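Local coordinates for protein putative platelet activating factor (Streptococcus pneumoniae, PDB 2HSJ) that is of unproven function but probably hydrolyses ester bonds as a GDSL-like lipase/acylhydrolase of the SGNH superfamily, perhaps resembling platelet-activating-factor acetylhydrolases, at residues 67-79 and 107-119. Numbering follows the deposited sequence. Where two conformers were deposited one is given.
Sequences GYQTGLLLENLDA and ALNNLEAIIQSVA
Ile114, on helix 104-121, packs against Leu73 and Leu74 of helix 70-75 and against Leu77 just beyond its end, an example of one branched side chain serving three neighbours. Its CB splits the work between two arms. With CG1 set anti to the carbonyl carbon (chi1 -68°), that arm reaches across to helix 70-75, where CG1 of Ile114 lies 3.9 Å from CD1 of Leu74. One carbon further, CD1 of Ile114 ends 3.8 Å from CD2 of Leu73, the two side chains crossing at about a right angle. The other arm, CG2, turns to Leu77 and comes 4.1 Å from its CD1. Leu74 in turn rests its CD1 on CB of Ala113 at 3.9 Å, while CD2 of Leu77 packs against Ser117.

At the N-terminal end the apolar seam gives way to a polar bond. Asn110 ND2 donates to Thr70 OG1 at 3.0 Å, nearly straight at 169° and with the hydroxyl oxygen in the amide plane. The same OG1 is hydrogen-bonded to Asp97 OD1, so two partners hold the threonine hydroxyl, and its methyl CG2 faces CG of Leu111 at 4.0 Å.

The axes of helix 70-75 and helix 107-119 run 27° from parallel and approach to 8.9 Å. Such side-by-side helices, in the connections between parallel strands (60-64 to 88-92, and 88-92 to 126-130), are characteristic of the three-layer alpha/beta/alpha fold of SGNH hydrolases.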
loop_
_atom_site.group_PDB
_atom_site.type_symbol
_atom_site.label_atom_id
_atom_site.label_comp_id
_atom_site.label_asym_id
_atom_site.label_seq_id
_atom_site.Cartn_x
_atom_site.Cartn_y
_atom_site.Cartn_z
ATOM N N GLY D 67 8.587 -20.884 -19.465
ATOM C CA GLY D 67 9.433 -21.186 -20.596
ATOM C C GLY D 67 10.460 -20.113 -20.941
ATOM O O GLY D 67 11.137 -20.221 -21.979
ATOM N N TYR D 68 10.619 -19.092 -20.089
ATOM C CA TYR D 68 11.459 -17.947 -20.490
ATOM C C TYR D 68 12.929 -18.334 -20.466
ATOM O O TYR D 68 13.343 -19.200 -19.702
ATOM C CB TYR D 68 11.276 -16.793 -19.524
ATOM C CG TYR D 68 10.832 -15.476 -20.138
ATOM C CD1 TYR D 68 10.014 -15.429 -21.281
ATOM C CD2 TYR D 68 11.171 -14.260 -19.511
ATOM C CE1 TYR D 68 9.564 -14.181 -21.786
ATOM C CE2 TYR D 68 10.719 -13.048 -19.996
ATOM C CZ TYR D 68 9.924 -13.016 -21.103
ATOM O OH TYR D 68 9.490 -11.817 -21.576
ATOM N N GLN D 69 13.674 -17.676 -21.328
ATOM C CA GLN D 69 15.118 -17.823 -21.440
ATOM C C GLN D 69 15.687 -16.429 -21.391
ATOM O O GLN D 69 14.981 -15.459 -21.629
ATOM C CB GLN D 69 15.506 -18.440 -22.774
ATOM C CG GLN D 69 15.002 -19.844 -22.976
ATOM C CD GLN D 69 15.221 -20.310 -24.405
ATOM O OE1 GLN D 69 14.285 -20.700 -25.087
ATOM N NE2 GLN D 69 16.457 -20.255 -24.862
ATOM N N THR D 70 16.992 -16.330 -21.151
ATOM C CA THR D 70 17.640 -15.016 -20.999
ATOM C C THR D 70 17.444 -14.120 -22.223
ATOM O O THR D 70 17.229 -12.928 -22.102
ATOM C CB THR D 70 19.168 -15.129 -20.671
ATOM O OG1 THR D 70 19.864 -15.728 -21.780
ATOM C CG2 THR D 70 19.410 -15.939 -19.346
ATOM N N GLY D 71 17.524 -14.691 -23.420
ATOM C CA GLY D 71 17.337 -13.881 -24.628
ATOM C C GLY D 71 15.941 -13.288 -24.775
ATOM O O GLY D 71 15.792 -12.144 -25.222
ATOM N N LEU D 72 14.921 -14.067 -24.390
ATOM C CA LEU D 72 13.540 -13.605 -24.497
ATOM C C LEU D 72 13.299 -12.480 -23.495
ATOM O O LEU D 72 12.619 -11.481 -23.794
ATOM C CB LEU D 72 12.566 -14.755 -24.208
ATOM C CG LEU D 72 12.650 -15.985 -25.109
ATOM C CD1 LEU D 72 11.753 -17.110 -24.539
ATOM C CD2 LEU D 72 12.244 -15.637 -26.537
ATOM N N LEU D 73 13.889 -12.634 -22.314
ATOM C CA LEU D 73 13.742 -11.617 -21.271
ATOM C C LEU D 73 14.394 -10.313 -21.687
ATOM O O LEU D 73 13.809 -9.242 -21.538
ATOM C CB LEU D 73 14.305 -12.102 -19.923
ATOM C CG LEU D 73 14.442 -11.082 -18.795
ATOM C CD1 LEU D 73 13.048 -10.533 -18.492
ATOM C CD2 LEU D 73 15.054 -11.740 -17.557
ATOM N N LEU D 74 15.603 -10.406 -22.223
ATOM C CA LEU D 74 16.274 -9.203 -22.688
ATOM C C LEU D 74 15.465 -8.462 -23.761
ATOM O O LEU D 74 15.277 -7.247 -23.687
ATOM C CB LEU D 74 17.676 -9.547 -23.215
ATOM C CG LEU D 74 18.419 -8.357 -23.838
ATOM C CD1 LEU D 74 18.656 -7.221 -22.819
ATOM C CD2 LEU D 74 19.725 -8.835 -24.467
ATOM N N GLU D 75 14.967 -9.209 -24.744
ATOM C CA GLU D 75 14.205 -8.622 -25.838
ATOM C C GLU D 75 12.935 -7.912 -25.348
ATOM O O GLU D 75 12.553 -6.861 -25.879
ATOM C CB GLU D 75 13.838 -9.735 -26.822
ATOM C CG GLU D 75 13.253 -9.263 -28.119
ATOM C CD GLU D 75 12.612 -10.394 -28.911
ATOM O OE1 GLU D 75 13.079 -11.557 -28.793
ATOM O OE2 GLU D 75 11.634 -10.114 -29.642
ATOM N N ASN D 76 12.311 -8.482 -24.308
ATOM C CA ASN D 76 11.030 -7.995 -23.803
ATOM C C ASN D 76 11.124 -7.411 -22.412
ATOM O O ASN D 76 10.141 -7.411 -21.680
ATOM C CB ASN D 76 10.024 -9.131 -23.804
ATOM C CG ASN D 76 9.679 -9.552 -25.207
ATOM O OD1 ASN D 76 8.876 -8.898 -25.878
ATOM N ND2 ASN D 76 10.343 -10.597 -25.691
ATOM N N LEU D 77 12.307 -6.910 -22.048
ATOM C CA LEU D 77 12.551 -6.503 -20.672
ATOM C C LEU D 77 11.548 -5.476 -20.141
ATOM O O LEU D 77 11.201 -5.472 -18.944
ATOM C CB LEU D 77 13.974 -5.965 -20.553
ATOM C CG LEU D 77 14.447 -5.606 -19.147
ATOM C CD1 LEU D 77 14.386 -6.808 -18.202
ATOM C CD2 LEU D 77 15.903 -5.063 -19.229
ATOM N N ASP D 78 11.063 -4.619 -21.043
ATOM C CA ASP D 78 10.111 -3.579 -20.662
ATOM C C ASP D 78 8.830 -4.126 -20.054
ATOM O O ASP D 78 8.158 -3.431 -19.280
ATOM C CB ASP D 78 9.722 -2.744 -21.901
ATOM C CG ASP D 78 8.947 -3.542 -22.943
ATOM O OD1 ASP D 78 9.486 -4.501 -23.516
ATOM O OD2 ASP D 78 7.791 -3.165 -23.230
ATOM N N ALA D 79 8.452 -5.336 -20.443
ATOM C CA ALA D 79 7.219 -5.912 -19.895
ATOM C C ALA D 79 7.356 -6.229 -18.391
ATOM O O ALA D 79 6.350 -6.469 -17.704
ATOM C CB ALA D 79 6.820 -7.175 -20.683
ATOM N N ALA D 107 24.161 -16.712 -22.886
ATOM C CA ALA D 107 23.304 -16.432 -21.723
ATOM C C ALA D 107 23.900 -15.343 -20.813
ATOM O O ALA D 107 23.183 -14.452 -20.339
ATOM C CB ALA D 107 23.036 -17.696 -20.923
ATOM N N LEU D 108 25.201 -15.442 -20.539
ATOM C CA LEU D 108 25.879 -14.454 -19.708
ATOM C C LEU D 108 25.803 -13.063 -20.315
ATOM O O LEU D 108 25.429 -12.108 -19.625
ATOM C CB LEU D 108 27.346 -14.842 -19.478
ATOM C CG LEU D 108 27.596 -16.076 -18.610
ATOM C CD1 LEU D 108 29.095 -16.399 -18.610
ATOM C CD2 LEU D 108 27.036 -15.915 -17.192
ATOM N N ASN D 109 26.130 -12.953 -21.603
ATOM C CA ASN D 109 26.037 -11.664 -22.295
ATOM C C ASN D 109 24.631 -11.103 -22.201
ATOM O O ASN D 109 24.453 -9.901 -21.984
ATOM C CB ASN D 109 26.435 -11.767 -23.766
ATOM C CG ASN D 109 27.930 -11.869 -23.952
ATOM O OD1 ASN D 109 28.702 -11.610 -23.027
ATOM N ND2 ASN D 109 28.348 -12.260 -25.150
ATOM N N ASN D 110 23.626 -11.978 -22.326
ATOM C CA ASN D 110 22.237 -11.543 -22.165
ATOM C C ASN D 110 21.989 -10.989 -20.763
ATOM O O ASN D 110 21.409 -9.912 -20.608
ATOM C CB ASN D 110 21.260 -12.687 -22.447
ATOM C CG ASN D 110 21.176 -13.051 -23.922
ATOM O OD1 ASN D 110 21.571 -12.276 -24.788
ATOM N ND2 ASN D 110 20.644 -14.224 -24.203
ATOM N N LEU D 111 22.464 -11.709 -19.742
ATOM C CA LEU D 111 22.263 -11.273 -18.361
ATOM C C LEU D 111 22.992 -9.983 -18.102
ATOM O O LEU D 111 22.475 -9.097 -17.420
ATOM C CB LEU D 111 22.733 -12.334 -17.371
ATOM C CG LEU D 111 21.802 -13.516 -17.247
ATOM C CD1 LEU D 111 22.500 -14.678 -16.608
ATOM C CD2 LEU D 111 20.526 -13.106 -16.444
ATOM N N GLU D 112 24.210 -9.862 -18.652
ATOM C CA GLU D 112 24.964 -8.634 -18.459
ATOM C C GLU D 112 24.233 -7.446 -19.070
ATOM O O GLU D 112 24.119 -6.382 -18.450
ATOM C CB GLU D 112 26.393 -8.770 -18.966
ATOM C CG GLU D 112 27.206 -7.563 -18.560
ATOM C CD GLU D 112 28.700 -7.784 -18.620
ATOM O OE1 GLU D 112 29.139 -8.747 -19.293
ATOM O OE2 GLU D 112 29.422 -6.972 -17.983
ATOM N N ALA D 113 23.657 -7.638 -20.258
ATOM C CA ALA D 113 22.874 -6.561 -20.868
ATOM C C ALA D 113 21.616 -6.174 -20.051
ATOM O O ALA D 113 21.238 -5.001 -19.985
ATOM C CB ALA D 113 22.461 -6.970 -22.269
ATOM N N ILE D 114 20.961 -7.169 -19.470
ATOM C CA ILE D 114 19.795 -6.905 -18.588
ATOM C C ILE D 114 20.236 -6.018 -17.394
ATOM O O ILE D 114 19.632 -4.989 -17.097
ATOM C CB ILE D 114 19.151 -8.212 -18.108
ATOM C CG1 ILE D 114 18.477 -8.942 -19.275
ATOM C CG2 ILE D 114 18.142 -7.923 -16.986
ATOM C CD1 ILE D 114 18.289 -10.432 -19.091
ATOM N N ILE D 115 21.317 -6.425 -16.731
ATOM C CA ILE D 115 21.838 -5.671 -15.596
ATOM C C ILE D 115 22.119 -4.232 -16.003
ATOM O O ILE D 115 21.728 -3.272 -15.320
ATOM C CB ILE D 115 23.128 -6.334 -15.037
ATOM C CG1 ILE D 115 22.774 -7.650 -14.359
ATOM C CG2 ILE D 115 23.824 -5.406 -14.055
ATOM C CD1 ILE D 115 23.981 -8.554 -14.157
ATOM N N GLN D 116 22.811 -4.066 -17.131
ATOM C CA GLN D 116 23.125 -2.720 -17.591
ATOM C C GLN D 116 21.880 -1.898 -17.972
ATOM O O GLN D 116 21.828 -0.693 -17.739
ATOM C CB GLN D 116 24.085 -2.776 -18.761
ATOM C CG GLN D 116 25.414 -3.367 -18.386
ATOM C CD GLN D 116 26.291 -3.604 -19.599
ATOM O OE1 GLN D 116 25.824 -3.580 -20.739
ATOM N NE2 GLN D 116 27.557 -3.844 -19.362
ATOM N N SER D 117 20.869 -2.550 -18.548
ATOM C CA SER D 117 19.665 -1.823 -18.912
ATOM C C SER D 117 18.899 -1.362 -17.655
ATOM O O SER D 117 18.427 -0.220 -17.568
ATOM C CB SER D 117 18.816 -2.708 -19.804
ATOM O OG SER D 117 17.700 -1.993 -20.305
ATOM N N VAL D 118 18.817 -2.242 -16.668
ATOM C CA VAL D 118 18.187 -1.882 -15.400
ATOM C C VAL D 118 18.918 -0.723 -14.718
ATOM O O VAL D 118 18.263 0.180 -14.170
ATOM C CB VAL D 118 18.103 -3.102 -14.463
ATOM C CG1 VAL D 118 17.626 -2.688 -13.046
ATOM C CG2 VAL D 118 17.188 -4.175 -15.063
ATOM N N ALA D 119 20.256 -0.722 -14.777
ATOM C CA ALA D 119 21.083 0.344 -14.152
ATOM C C ALA D 119 20.764 1.736 -14.698
ATOM O O ALA D 119 20.809 2.737 -13.974
ATOM C CB ALA D 119 22.590 0.063 -14.360
#